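Local structure of histidine acid phosphatase (Hafnia alvei, 4ARU) at residues Q141-V146 with S197-N202; C135-S140 with P264-H269; T50-H55 with H363-L368. The protein belongs to the histidine phosphatase superfamily, branch 2, and joins a mixed beta-sheet core flanked by helices to a largely helical region. All blocks are in the same frame, centred on the assembly; numbering follows the deposited sequence. Where two conformers were deposited one is given.

Contact 1 of 3, residues Q141-V146 with S197-N202; sequences QVHAAV and SRLAIN
Five side chains, two valines and a histidine from the helix and Leu199 and Ile201 from the strand, carry this contact without a hydrogen bond between the two segments. The His143 imidazole is met over one face by the terminal methyl of Ile201, whose CD1 lies 3.7 Å from the ring centroid in a CH-pi contact shifted toward the rim at NE2. With CG beside the backbone N and anti to the carbonyl carbon (chi1 -78°), the ring leans out from the helix toward the strand. Leu199 approaches the same ring obliquely, its CD2 3.6 Å from His143 ND1, while Leu199 O lies in the ring plane at the edge, 3.6 Å from CE1. On another side of the isoleucine methyl, Val142 CG1 rests 3.7 Å from Ile201 CD1, which is thus shared between an aromatic face and a valine. Leu199 CD2 is shared likewise: it meets Val146 tip to tip, 3.9 Å from CB, and lies beside His143. The pattern is that of a helix laid on one side of a two-stranded antiparallel beta-hairpin, 198-201 with 208-211. Helix and strand run close to antiparallel, at 154°, with axes 9.8 Å apart. Leu199 and Ile201, two apart in the strand, both send their CB toward the helix, whereas Ala200 between them turns away. Val208 of the partner strand touches Val142, Leu199 and Ile201 and widens the apolar layer. Lys139 NZ, in the conformer described, probably bonds the carbonyl oxygens of Ile201 and Asn202, and Tyr265 and Ile266 of helix 264-282 pack against Val142 and Val146.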
ATOM      1  N   GLN A 141      23.193   8.530  -4.958  1.00 16.80           N
ATOM      2  CA  GLN A 141      21.971   8.988  -5.571  1.00 15.95           C
ATOM      3  C   GLN A 141      20.753   8.846  -4.647  1.00 14.07           C
ATOM      4  O   GLN A 141      19.871   9.676  -4.652  1.00 13.07           O
ATOM      5  CB  GLN A 141      21.770   8.330  -6.941  1.00 17.04           C
ATOM      6  CG  GLN A 141      22.831   8.726  -7.936  1.00 18.89           C
ATOM      7  CD  GLN A 141      22.545   8.180  -9.325  1.00 20.12           C
ATOM      8  OE1 GLN A 141      21.436   8.310  -9.860  1.00 20.64           O
ATOM      9  NE2 GLN A 141      23.546   7.599  -9.927  1.00 22.09           N
ATOM     10  N   VAL A 142      20.697   7.775  -3.860  1.00 13.32           N
ATOM     11  CA  VAL A 142      19.655   7.633  -2.874  1.00 12.30           C
ATOM     12  C   VAL A 142      19.665   8.797  -1.893  1.00 11.95           C
ATOM     13  O   VAL A 142      18.640   9.394  -1.606  1.00 10.60           O
ATOM     14  CB  VAL A 142      19.752   6.281  -2.097  1.00 12.19           C
ATOM     15  CG1 VAL A 142      18.698   6.222  -1.025  1.00 11.33           C
ATOM     16  CG2 VAL A 142      19.656   5.118  -3.111  1.00 12.70           C
ATOM     17  N   HIS A 143      20.830   9.064  -1.329  1.00 12.76           N
ATOM     18  CA  HIS A 143      20.922  10.146  -0.329  1.00 13.06           C
ATOM     19  C   HIS A 143      20.430  11.488  -0.959  1.00 12.45           C
ATOM     20  O   HIS A 143      19.624  12.203  -0.362  1.00 12.00           O
ATOM     21  CB  HIS A 143      22.384  10.305   0.108  1.00 14.71           C
ATOM     22  CG  HIS A 143      22.865   9.270   1.083  1.00 16.01           C
ATOM     23  ND1 HIS A 143      22.411   9.220   2.385  1.00 16.61           N
ATOM     24  CD2 HIS A 143      23.733   8.236   0.951  1.00 17.81           C
ATOM     25  CE1 HIS A 143      23.031   8.241   3.029  1.00 17.44           C
ATOM     26  NE2 HIS A 143      23.815   7.609   2.177  1.00 18.41           N
ATOM     27  N   ALA A 144      20.867  11.771  -2.186  1.00 12.80           N
ATOM     28  CA  ALA A 144      20.494  13.023  -2.840  1.00 12.66           C
ATOM     29  C   ALA A 144      19.027  13.045  -3.180  1.00 11.86           C
ATOM     30  O   ALA A 144      18.363  14.066  -2.992  1.00 11.68           O
ATOM     31  CB  ALA A 144      21.329  13.247  -4.081  1.00 13.62           C
ATOM     32  N   ALA A 145      18.474  11.919  -3.622  1.00 11.43           N
ATOM     33  CA  ALA A 145      17.067  11.879  -4.004  1.00 10.68           C
ATOM     34  C   ALA A 145      16.143  12.052  -2.796  1.00  9.91           C
ATOM     35  O   ALA A 145      15.116  12.727  -2.864  1.00  9.40           O
ATOM     36  CB  ALA A 145      16.769  10.566  -4.737  1.00 10.79           C
ATOM     37  N   VAL A 146      16.483  11.442  -1.661  1.00  9.69           N
ATOM     38  CA  VAL A 146      15.688  11.566  -0.461  1.00  9.27           C
ATOM     39  C   VAL A 146      15.738  13.017   0.045  1.00  9.68           C
ATOM     40  O   VAL A 146      14.702  13.573   0.441  1.00  9.30           O
ATOM     41  CB  VAL A 146      16.121  10.544   0.599  1.00  9.07           C
ATOM     42  CG1 VAL A 146      15.438  10.820   1.931  1.00  8.76           C
ATOM     43  CG2 VAL A 146      15.802   9.124   0.130  1.00  8.97           C
ATOM     44  N   SER A 197      16.982  12.448  13.008  1.00 10.18           N
ATOM     45  CA  SER A 197      16.827  11.711  11.761  1.00  9.63           C
ATOM     46  C   SER A 197      18.162  11.519  11.039  1.00 10.15           C
ATOM     47  O   SER A 197      19.029  12.415  11.049  1.00 10.54           O
ATOM     48  CB  SER A 197      15.826  12.422  10.807  1.00  9.16           C
ATOM     49  OG  SER A 197      14.502  12.329  11.242  1.00  8.79           O
ATOM     50  N   ARG A 198      18.331  10.364  10.404  1.00 10.19           N
ATOM     51  CA  ARG A 198      19.372  10.207   9.420  1.00 11.08           C
ATOM     52  C   ARG A 198      18.993   9.091   8.469  1.00 10.97           C
ATOM     53  O   ARG A 198      18.194   8.210   8.797  1.00 10.69           O
ATOM     54  CB  ARG A 198      20.763   9.969  10.013  1.00 12.28           C
ATOM     55  CG  ARG A 198      20.971   8.554  10.438  1.00 12.38           C
ATOM     56  CD  ARG A 198      22.278   8.344  11.122  1.00 13.05           C
ATOM     57  NE  ARG A 198      22.394   6.933  11.540  1.00 12.83           N
ATOM     58  CZ  ARG A 198      22.954   5.966  10.809  1.00 13.13           C
ATOM     59  NH1 ARG A 198      23.442   6.173   9.615  1.00 13.27           N
ATOM     60  NH2 ARG A 198      23.007   4.736  11.292  1.00 13.16           N
ATOM     61  N   LEU A 199      19.551   9.115   7.294  1.00 11.82           N
ATOM     62  CA  LEU A 199      19.328   8.093   6.319  1.00 12.46           C
ATOM     63  C   LEU A 199      20.502   7.096   6.394  1.00 13.03           C
ATOM     64  O   LEU A 199      21.658   7.469   6.274  1.00 14.07           O
ATOM     65  CB  LEU A 199      19.230   8.733   4.919  1.00 13.44           C
ATOM     66  CG  LEU A 199      18.865   7.844   3.746  1.00 14.50           C
ATOM     67  CD1 LEU A 199      17.508   7.275   3.963  1.00 14.00           C
ATOM     68  CD2 LEU A 199      18.898   8.594   2.428  1.00 15.13           C
ATOM     69  N   ALA A 200      20.185   5.814   6.615  1.00 12.84           N
ATOM     70  CA  ALA A 200      21.162   4.753   6.740  1.00 13.64           C
ATOM     71  C   ALA A 200      21.046   3.796   5.574  1.00 14.28           C
ATOM     72  O   ALA A 200      19.947   3.394   5.239  1.00 13.73           O
ATOM     73  CB  ALA A 200      20.946   4.018   8.056  1.00 13.30           C
ATOM     74  N   ILE A 201      22.160   3.481   4.926  1.00 15.82           N
ATOM     75  CA  ILE A 201      22.173   2.558   3.800  1.00 18.12           C
ATOM     76  C   ILE A 201      23.265   1.526   3.999  1.00 20.06           C
ATOM     77  O   ILE A 201      24.345   1.853   4.479  1.00 20.42           O
ATOM     78  CB  ILE A 201      22.398   3.306   2.468  1.00 19.27           C
ATOM     79  CG1 ILE A 201      21.465   4.506   2.381  1.00 19.51           C
ATOM     80  CG2 ILE A 201      22.236   2.339   1.305  1.00 19.86           C
ATOM     81  CD1 ILE A 201      21.568   5.263   1.063  1.00 20.70           C
ATOM     82  N   ASN A 202      23.003   0.285   3.603  1.00 21.81           N
ATOM     83  CA  ASN A 202      24.036  -0.761   3.651  1.00 25.41           C
ATOM     84  C   ASN A 202      25.051  -0.590   2.524  1.00 28.57           C
ATOM     85  O   ASN A 202      24.954   0.322   1.707  1.00 27.92           O
ATOM     86  CB  ASN A 202      23.410  -2.143   3.651  1.00 26.15           C
ATOM     87  CG  ASN A 202      22.857  -2.543   2.293  1.00 27.03           C
ATOM     88  OD1 ASN A 202      22.586  -1.699   1.446  1.00 25.12           O
ATOM     89  ND2 ASN A 202      22.689  -3.844   2.090  1.00 28.32           N
TER

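Contact 2 of 3, residues C135-S140 with P264-H269; sequences CSMDKS and PYIAKH
Met137 reaches His269 because its CG stands beside the backbone N (chi1 -67°), and the extended chi2 carries SD on toward Ile266; the bend at chi3 (-71°) only turns the terminal methyl. The histidine turns in the same sense, CG anti to its carbonyl carbon, and offers a ring face to the methionine. Here the connection leading into helix 139-150 is docked on the first turns of helix 264-282, with Asp138 at the N-cap position and a Met-aromatic contact beside it. Met137 CG sits over the imidazole, 3.8 Å from its centroid, in a CH-pi contact. Its sulfur is oblique to both aromatic rings, and SD approaches Ile266 CA at 4.0 Å. The CB of Met137 is 4.0 Å from Tyr265 CE2, so the methionine chain touches both rings. Tyr265 OH accepts the nearly straight hydrogen bond from Asp138 N (3.0 Å, 170°), pinning the main chain just where the helix begins. In the conformer described, Asp138 OD1 accepts from Ser140 OG and from Gln141 N in the first turn. At the other end Cys135, in a disulfide with Cys410, places SG 3.7 Å from His269 O, linking the contact to the C-terminal tail. Two waters lie in the plane of the imidazole near NE2, and both donate to Ser136 O, one of them weakly. The opposite nitrogen is held by its own helix: His269 ND1 donates to Tyr265 O at 2.8 Å, while CE1 stands 3.5 Å above the Tyr265 ring plane.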
ATOM      1  N   CYS A 135      18.076  -5.242 -10.069  1.00 14.56           N
ATOM      2  CA  CYS A 135      18.770  -3.997 -10.263  1.00 15.14           C
ATOM      3  C   CYS A 135      19.209  -3.447  -8.915  1.00 15.67           C
ATOM      4  O   CYS A 135      18.736  -3.872  -7.856  1.00 15.01           O
ATOM      5  CB  CYS A 135      17.872  -3.000 -10.982  1.00 14.92           C
ATOM      6  SG  CYS A 135      16.389  -2.502 -10.087  1.00 14.21           S
ATOM      7  N   SER A 136      20.096  -2.465  -8.949  1.00 17.69           N
ATOM      8  CA  SER A 136      20.618  -1.915  -7.710  1.00 19.24           C
ATOM      9  C   SER A 136      20.566  -0.399  -7.763  1.00 18.79           C
ATOM     10  O   SER A 136      20.580   0.168  -8.845  1.00 20.26           O
ATOM     11  CB  SER A 136      22.053  -2.341  -7.494  1.00 22.57           C
ATOM     12  OG  SER A 136      22.410  -1.984  -6.166  1.00 26.78           O
ATOM     13  N   MET A 137      20.536   0.228  -6.603  1.00 20.40           N
ATOM     14  CA  MET A 137      20.552   1.685  -6.516  1.00 19.96           C
ATOM     15  C   MET A 137      21.956   2.142  -6.158  1.00 20.82           C
ATOM     16  O   MET A 137      22.764   1.371  -5.627  1.00 21.96           O
ATOM     17  CB  MET A 137      19.590   2.128  -5.449  1.00 18.72           C
ATOM     18  CG  MET A 137      18.128   1.837  -5.832  1.00 18.35           C
ATOM     19  SD  MET A 137      16.972   2.573  -4.698  1.00 17.20           S
ATOM     20  CE  MET A 137      17.181   1.585  -3.246  1.00 17.30           C
ATOM     21  N   ASP A 138      22.253   3.372  -6.551  1.00 20.71           N
ATOM     22  CA  ASP A 138      23.538   4.003  -6.239  0.50 21.19           C
ATOM     23  C   ASP A 138      23.339   4.782  -4.941  1.00 20.38           C
ATOM     24  O   ASP A 138      22.451   5.616  -4.842  1.00 19.48           O
ATOM     25  CB  ASP A 138      23.973   4.909  -7.389  0.50 21.92           C
ATOM     26  CG  ASP A 138      25.203   5.717  -7.057  0.50 22.58           C
ATOM     27  OD1 ASP A 138      25.064   6.730  -6.351  0.50 21.40           O
ATOM     28  OD2 ASP A 138      26.309   5.327  -7.506  0.50 24.33           O
ATOM     29  N   LYS A 139      24.166   4.475  -3.937  1.00 20.48           N
ATOM     30  CA  LYS A 139      24.015   5.007  -2.585  0.50 19.77           C
ATOM     31  C   LYS A 139      24.032   6.539  -2.573  1.00 19.17           C
ATOM     32  O   LYS A 139      23.217   7.169  -1.912  1.00 17.52           O
ATOM     33  CB  LYS A 139      25.129   4.486  -1.671  0.50 21.11           C
ATOM     34  CG  LYS A 139      25.163   2.978  -1.450  0.50 21.75           C
ATOM     35  CD  LYS A 139      26.215   2.634  -0.390  0.50 22.78           C
ATOM     36  CE  LYS A 139      25.871   3.351   0.930  0.50 22.12           C
ATOM     37  NZ  LYS A 139      26.298   2.687   2.212  0.50 22.26           N
ATOM     38  N   SER A 140      24.975   7.143  -3.312  1.00 19.90           N
ATOM     39  CA  SER A 140      25.009   8.608  -3.318  1.00 19.58           C
ATOM     40  C   SER A 140      23.714   9.192  -3.926  1.00 17.93           C
ATOM     41  O   SER A 140      23.175  10.224  -3.451  1.00 16.77           O
ATOM     42  CB  SER A 140      26.239   9.138  -4.044  1.00 21.67           C
ATOM     43  OG  SER A 140      26.143   8.903  -5.434  1.00 24.20           O
ATOM     44  N   PRO A 264      11.003   9.553  -6.349  1.00  9.91           N
ATOM     45  CA  PRO A 264      10.996   8.874  -7.654  1.00 10.71           C
ATOM     46  C   PRO A 264      12.189   7.919  -7.904  1.00 10.92           C
ATOM     47  O   PRO A 264      11.990   6.829  -8.404  1.00 10.77           O
ATOM     48  CB  PRO A 264      10.925  10.013  -8.653  1.00 11.54           C
ATOM     49  CG  PRO A 264      10.050  10.997  -7.917  1.00 11.05           C
ATOM     50  CD  PRO A 264      10.554  10.966  -6.492  1.00 10.29           C
ATOM     51  N   TYR A 265      13.388   8.311  -7.524  1.00 10.00           N
ATOM     52  CA  TYR A 265      14.550   7.430  -7.755  1.00 10.78           C
ATOM     53  C   TYR A 265      14.359   6.083  -7.093  1.00 10.29           C
ATOM     54  O   TYR A 265      14.651   5.021  -7.654  1.00 10.22           O
ATOM     55  CB  TYR A 265      15.823   8.114  -7.263  1.00 12.05           C
ATOM     56  CG  TYR A 265      17.083   7.328  -7.528  1.00 13.30           C
ATOM     57  CD1 TYR A 265      17.649   7.285  -8.785  1.00 14.16           C
ATOM     58  CD2 TYR A 265      17.679   6.599  -6.534  1.00 14.07           C
ATOM     59  CE1 TYR A 265      18.800   6.560  -9.016  1.00 15.36           C
ATOM     60  CE2 TYR A 265      18.818   5.873  -6.756  1.00 14.84           C
ATOM     61  CZ  TYR A 265      19.360   5.850  -8.009  1.00 15.54           C
ATOM     62  OH  TYR A 265      20.493   5.098  -8.225  1.00 18.26           O
ATOM     63  N   ILE A 266      13.882   6.090  -5.872  1.00  9.50           N
ATOM     64  CA  ILE A 266      13.670   4.849  -5.149  1.00  9.26           C
ATOM     65  C   ILE A 266      12.457   4.134  -5.757  1.00  8.63           C
ATOM     66  O   ILE A 266      12.486   2.903  -5.987  1.00  8.36           O
ATOM     67  CB  ILE A 266      13.412   5.126  -3.645  1.00  9.20           C
ATOM     68  CG1 ILE A 266      14.662   5.717  -3.013  1.00  9.98           C
ATOM     69  CG2 ILE A 266      12.982   3.858  -2.941  1.00  9.04           C
ATOM     70  CD1 ILE A 266      14.521   6.071  -1.551  1.00 10.05           C
ATOM     71  N   ALA A 267      11.367   4.872  -5.951  1.00  8.15           N
ATOM     72  CA  ALA A 267      10.115   4.302  -6.402  1.00  7.70           C
ATOM     73  C   ALA A 267      10.316   3.569  -7.764  1.00  8.18           C
ATOM     74  O   ALA A 267       9.782   2.487  -7.920  1.00  8.11           O
ATOM     75  CB  ALA A 267       9.110   5.404  -6.590  1.00  7.45           C
ATOM     76  N   LYS A 268      11.103   4.111  -8.673  1.00  9.06           N
ATOM     77  CA  LYS A 268      11.235   3.445  -9.972  1.00  9.73           C
ATOM     78  C   LYS A 268      12.092   2.201  -9.880  1.00 10.28           C
ATOM     79  O   LYS A 268      11.901   1.285 -10.687  1.00 10.39           O
ATOM     80  CB  LYS A 268      11.749   4.382 -11.055  1.00 11.11           C
ATOM     81  CG  LYS A 268      13.204   4.723 -10.907  1.00 12.48           C
ATOM     82  CD  LYS A 268      13.592   5.865 -11.806  1.00 14.13           C
ATOM     83  CE  LYS A 268      15.079   6.031 -11.855  1.00 15.67           C
ATOM     84  NZ  LYS A 268      15.541   7.027 -12.875  1.00 17.38           N
ATOM     85  N   HIS A 269      13.027   2.136  -8.927  1.00 10.28           N
ATOM     86  CA  HIS A 269      13.856   0.937  -8.787  1.00 10.78           C
ATOM     87  C   HIS A 269      13.039  -0.176  -8.160  1.00 10.88           C
ATOM     88  O   HIS A 269      13.296  -1.344  -8.463  1.00 12.54           O
ATOM     89  CB  HIS A 269      15.138   1.208  -7.995  1.00 11.17           C
ATOM     90  CG  HIS A 269      16.206   1.855  -8.797  1.00 11.69           C
ATOM     91  ND1 HIS A 269      16.265   3.221  -9.024  1.00 11.90           N
ATOM     92  CD2 HIS A 269      17.268   1.327  -9.449  1.00 12.53           C
ATOM     93  CE1 HIS A 269      17.288   3.491  -9.806  1.00 12.86           C
ATOM     94  NE2 HIS A 269      17.944   2.371 -10.040  1.00 13.24           N
TER
HETATM   95  O   HOH W   1      20.274   2.395 -11.311  1.00 25.28           O
HETATM   96  O   HOH W   2      19.715   0.006 -11.491  1.00 27.72           O

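Contact 3 of 3, residues T50-H55 with H363-L368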
ATOM      1  N   THR A  50      -3.988 -11.568  10.647  1.00  7.36           N
ATOM      2  CA  THR A  50      -4.874 -12.188  11.652  1.00  7.40           C
ATOM      3  C   THR A  50      -6.171 -12.673  11.025  1.00  7.27           C
ATOM      4  O   THR A  50      -6.555 -12.227   9.914  1.00  6.70           O
ATOM      5  CB  THR A  50      -5.299 -11.181  12.774  1.00  7.44           C
ATOM      6  OG1 THR A  50      -6.069 -10.110  12.178  1.00  7.01           O
ATOM      7  CG2 THR A  50      -4.067 -10.601  13.437  1.00  7.41           C
ATOM      8  N   PRO A  51      -6.879 -13.569  11.722  1.00  7.76           N
ATOM      9  CA  PRO A  51      -8.180 -13.992  11.173  1.00  7.92           C
ATOM     10  C   PRO A  51      -9.137 -12.806  10.955  1.00  7.85           C
ATOM     11  O   PRO A  51      -9.895 -12.751   9.967  1.00  7.87           O
ATOM     12  CB  PRO A  51      -8.653 -15.027  12.167  1.00  8.70           C
ATOM     13  CG  PRO A  51      -7.392 -15.584  12.761  1.00  8.79           C
ATOM     14  CD  PRO A  51      -6.393 -14.460  12.782  1.00  8.34           C
ATOM     15  N   ARG A  52      -9.070 -11.819  11.845  1.00  7.72           N
ATOM     16  CA  ARG A  52      -9.872 -10.627  11.630  1.00  7.70           C
ATOM     17  C   ARG A  52      -9.424  -9.885  10.368  1.00  6.97           C
ATOM     18  O   ARG A  52     -10.250  -9.385   9.642  1.00  7.00           O
ATOM     19  CB  ARG A  52      -9.814  -9.717  12.866  1.00  8.16           C
ATOM     20  CG  ARG A  52     -10.446  -8.364  12.674  1.00  8.44           C
ATOM     21  CD  ARG A  52     -10.796  -7.806  14.005  1.00  9.28           C
ATOM     22  NE  ARG A  52     -11.107  -6.391  13.905  1.00  9.80           N
ATOM     23  CZ  ARG A  52     -11.987  -5.744  14.640  1.00 10.72           C
ATOM     24  NH1 ARG A  52     -12.747  -6.351  15.535  1.00 11.75           N
ATOM     25  NH2 ARG A  52     -12.097  -4.445  14.432  1.00 11.01           N
ATOM     26  N   GLY A  53      -8.113  -9.771  10.138  1.00  6.56           N
ATOM     27  CA  GLY A  53      -7.592  -9.182   8.930  1.00  6.19           C
ATOM     28  C   GLY A  53      -8.137  -9.883   7.691  1.00  6.23           C
ATOM     29  O   GLY A  53      -8.489  -9.255   6.678  1.00  6.34           O
ATOM     30  N   GLU A  54      -8.145 -11.215   7.744  1.00  6.46           N
ATOM     31  CA  GLU A  54      -8.717 -11.966   6.636  1.00  7.02           C
ATOM     32  C   GLU A  54     -10.165 -11.642   6.414  1.00  7.18           C
ATOM     33  O   GLU A  54     -10.624 -11.442   5.273  1.00  6.79           O
ATOM     34  CB  GLU A  54      -8.514 -13.462   6.878  1.00  7.90           C
ATOM     35  CG  GLU A  54      -7.077 -13.910   6.799  1.00  8.65           C
ATOM     36  CD  GLU A  54      -6.899 -15.350   7.275  1.00 10.56           C
ATOM     37  OE1 GLU A  54      -6.885 -15.618   8.488  1.00 12.24           O
ATOM     38  OE2 GLU A  54      -6.787 -16.265   6.420  1.00 12.02           O
ATOM     39  N   HIS A  55     -10.926 -11.595   7.491  1.00  7.22           N
ATOM     40  CA  HIS A  55     -12.359 -11.242   7.413  1.00  7.50           C
ATOM     41  C   HIS A  55     -12.543  -9.869   6.761  1.00  7.05           C
ATOM     42  O   HIS A  55     -13.361  -9.673   5.876  1.00  7.19           O
ATOM     43  CB  HIS A  55     -13.000 -11.305   8.783  1.00  8.26           C
ATOM     44  CG  HIS A  55     -14.420 -10.848   8.787  1.00  9.00           C
ATOM     45  ND1 HIS A  55     -15.419 -11.470   8.058  1.00  9.86           N
ATOM     46  CD2 HIS A  55     -14.989  -9.766   9.362  1.00  9.50           C
ATOM     47  CE1 HIS A  55     -16.554 -10.808   8.237  1.00 10.37           C
ATOM     48  NE2 HIS A  55     -16.320  -9.783   9.032  1.00 10.23           N
ATOM     49  N   HIS A 363     -12.388  -0.804  12.316  1.00  8.09           N
ATOM     50  CA  HIS A 363     -12.603  -1.032  13.728  1.00  8.97           C
ATOM     51  C   HIS A 363     -13.947  -1.714  14.037  1.00  9.33           C
ATOM     52  O   HIS A 363     -14.031  -2.576  14.910  1.00  9.77           O
ATOM     53  CB  HIS A 363     -12.548   0.303  14.467  1.00  9.57           C
ATOM     54  CG  HIS A 363     -12.600   0.202  15.958  1.00 10.56           C
ATOM     55  ND1 HIS A 363     -11.608  -0.376  16.732  1.00 10.63           N
ATOM     56  CD2 HIS A 363     -13.510   0.677  16.821  1.00 11.71           C
ATOM     57  CE1 HIS A 363     -11.944  -0.288  18.007  1.00 11.86           C
ATOM     58  NE2 HIS A 363     -13.102   0.338  18.090  1.00 12.44           N
ATOM     59  N   ASP A 364     -14.972  -1.324  13.276  1.00  9.87           N
ATOM     60  CA  ASP A 364     -16.303  -1.858  13.433  1.00 10.79           C
ATOM     61  C   ASP A 364     -16.580  -3.106  12.562  1.00 10.46           C
ATOM     62  O   ASP A 364     -17.674  -3.663  12.638  1.00 10.36           O
ATOM     63  CB  ASP A 364     -17.315  -0.757  13.103  1.00 11.98           C
ATOM     64  CG  ASP A 364     -17.307   0.392  14.110  1.00 13.53           C
ATOM     65  OD1 ASP A 364     -16.841   0.225  15.246  1.00 14.63           O
ATOM     66  OD2 ASP A 364     -17.845   1.477  13.754  1.00 15.76           O
ATOM     67  N   GLN A 365     -15.644  -3.448  11.689  1.00  9.80           N
ATOM     68  CA  GLN A 365     -15.839  -4.552  10.723  1.00  9.79           C
ATOM     69  C   GLN A 365     -17.141  -4.366   9.928  1.00  9.92           C
ATOM     70  O   GLN A 365     -17.995  -5.269   9.819  1.00  9.78           O
ATOM     71  CB  GLN A 365     -15.824  -5.904  11.386  1.00 10.96           C
ATOM     72  CG  GLN A 365     -14.606  -6.156  12.244  1.00 11.69           C
ATOM     73  CD  GLN A 365     -14.560  -7.569  12.738  1.00 12.94           C
ATOM     74  OE1 GLN A 365     -13.935  -8.437  12.105  1.00 15.37           O
ATOM     75  NE2 GLN A 365     -15.263  -7.832  13.846  1.00 14.97           N
ATOM     76  N   ALA A 366     -17.303  -3.158   9.396  1.00  9.79           N
ATOM     77  CA  ALA A 366     -18.518  -2.786   8.733  1.00 10.50           C
ATOM     78  C   ALA A 366     -18.735  -3.572   7.460  1.00 10.24           C
ATOM     79  O   ALA A 366     -17.836  -3.615   6.615  1.00  9.63           O
ATOM     80  CB  ALA A 366     -18.510  -1.284   8.426  1.00 10.53           C
ATOM     81  N   PRO A 367     -19.935  -4.154   7.258  1.00 11.46           N
ATOM     82  CA  PRO A 367     -20.281  -4.662   5.922  1.00 12.03           C
ATOM     83  C   PRO A 367     -20.129  -3.532   4.889  1.00 12.46           C
ATOM     84  O   PRO A 367     -20.469  -2.356   5.152  1.00 13.26           O
ATOM     85  CB  PRO A 367     -21.712  -5.153   6.080  1.00 13.11           C
ATOM     86  CG  PRO A 367     -21.935  -5.353   7.547  1.00 13.39           C
ATOM     87  CD  PRO A 367     -21.040  -4.277   8.194  1.00 12.60           C
ATOM     88  N   LEU A 368     -19.618  -3.870   3.719  1.00 11.71           N
ATOM     89  CA  LEU A 368     -19.384  -2.934   2.649  1.00 11.98           C
ATOM     90  C   LEU A 368     -20.270  -3.317   1.470  1.00 13.36           C
ATOM     91  O   LEU A 368     -20.146  -4.426   0.945  1.00 15.37           O
ATOM     92  CB  LEU A 368     -17.942  -2.975   2.238  1.00 11.37           C
ATOM     93  CG  LEU A 368     -16.898  -2.742   3.307  1.00 10.32           C
ATOM     94  CD1 LEU A 368     -15.526  -2.979   2.702  1.00 10.15           C
ATOM     95  CD2 LEU A 368     -16.961  -1.334   3.909  1.00 10.54           C
TER
HETATM   96  O   HOH W   3     -14.316  -4.885  17.226  1.00 34.43           O
HETATM   97  O   HOH W   4     -18.326  -7.960   9.775  1.00 12.66           O
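The guanidinium of Arg52 and the amide of Gln365 lie stacked, their planes only 11° apart, with Gln365 CG over the centre of the guanidinium face, 3.6 Å above it. Water 3 and the backbone of His363 occupy the guanidinium edge. The imidazole of His55 meets the same amide differently: ring and amide planes stand 81° apart, and Gln365 OE1 comes to the ring edge 3.2 Å from CD2. Gln365 is thereby set between two helix side chains, its chain extended beyond CG and its oxygen directed at the histidine. On the other branch of the amide, NE2 is 3.4 Å from Arg52 NH1; both are donors, so the pair belongs to the stack and is not a hydrogen bond. Arg52 NH2 donates to His363 O at 2.7 Å with a bent N-H...O angle of 145°, coming from above the carbonyl plane. Water 3 accepts from Arg52 NH1 at 2.7 Å and donates to His363 O, which is thus gripped twice. The acceptor belongs to the closing turn of helix 359-363, which ends in a Schellman motif with Gln365 at positive phi, and it faces the start of helix 51-70, where Thr50 OG1 caps Gly53 N. A second bridge runs through water 4, which donates to Gln365 O (2.7 Å) and lies in the ring plane of His55 at NE2. Further out, Ala229 O accepts from Arg52 NE, fixing the rotation of the guanidinium, and Leu362 O is a weak additional partner of NH2. The His363 ring stacks on that of His228, and His363 ND1 is hydrogen-bonded to His228 O.

Contacts 1 and 2 form one neighbourhood, their centres 10 Å apart: both use helix 139-150, whose body meets the hairpin strand and whose entry meets helix 264-282. Tyr265 and Lys139 stitch the two together, the tyrosine packing on Gln141 and Ala145, the lysine, in the conformer described, probably reaching back to the strand's end. Contact 3 lies across the chain's centre, about 37 and 36 Å from them by centres, and closes the longest loop, within which the others are nested. The chemistry follows burial. Contact 1 is buried and methyl-rich; contact 2, partly buried, mixes sulfur, aromatic rings and one direct hydrogen bond with edge waters; contact 3, at the surface, relies on a planar stack, a carbonyl acceptor and water bridges.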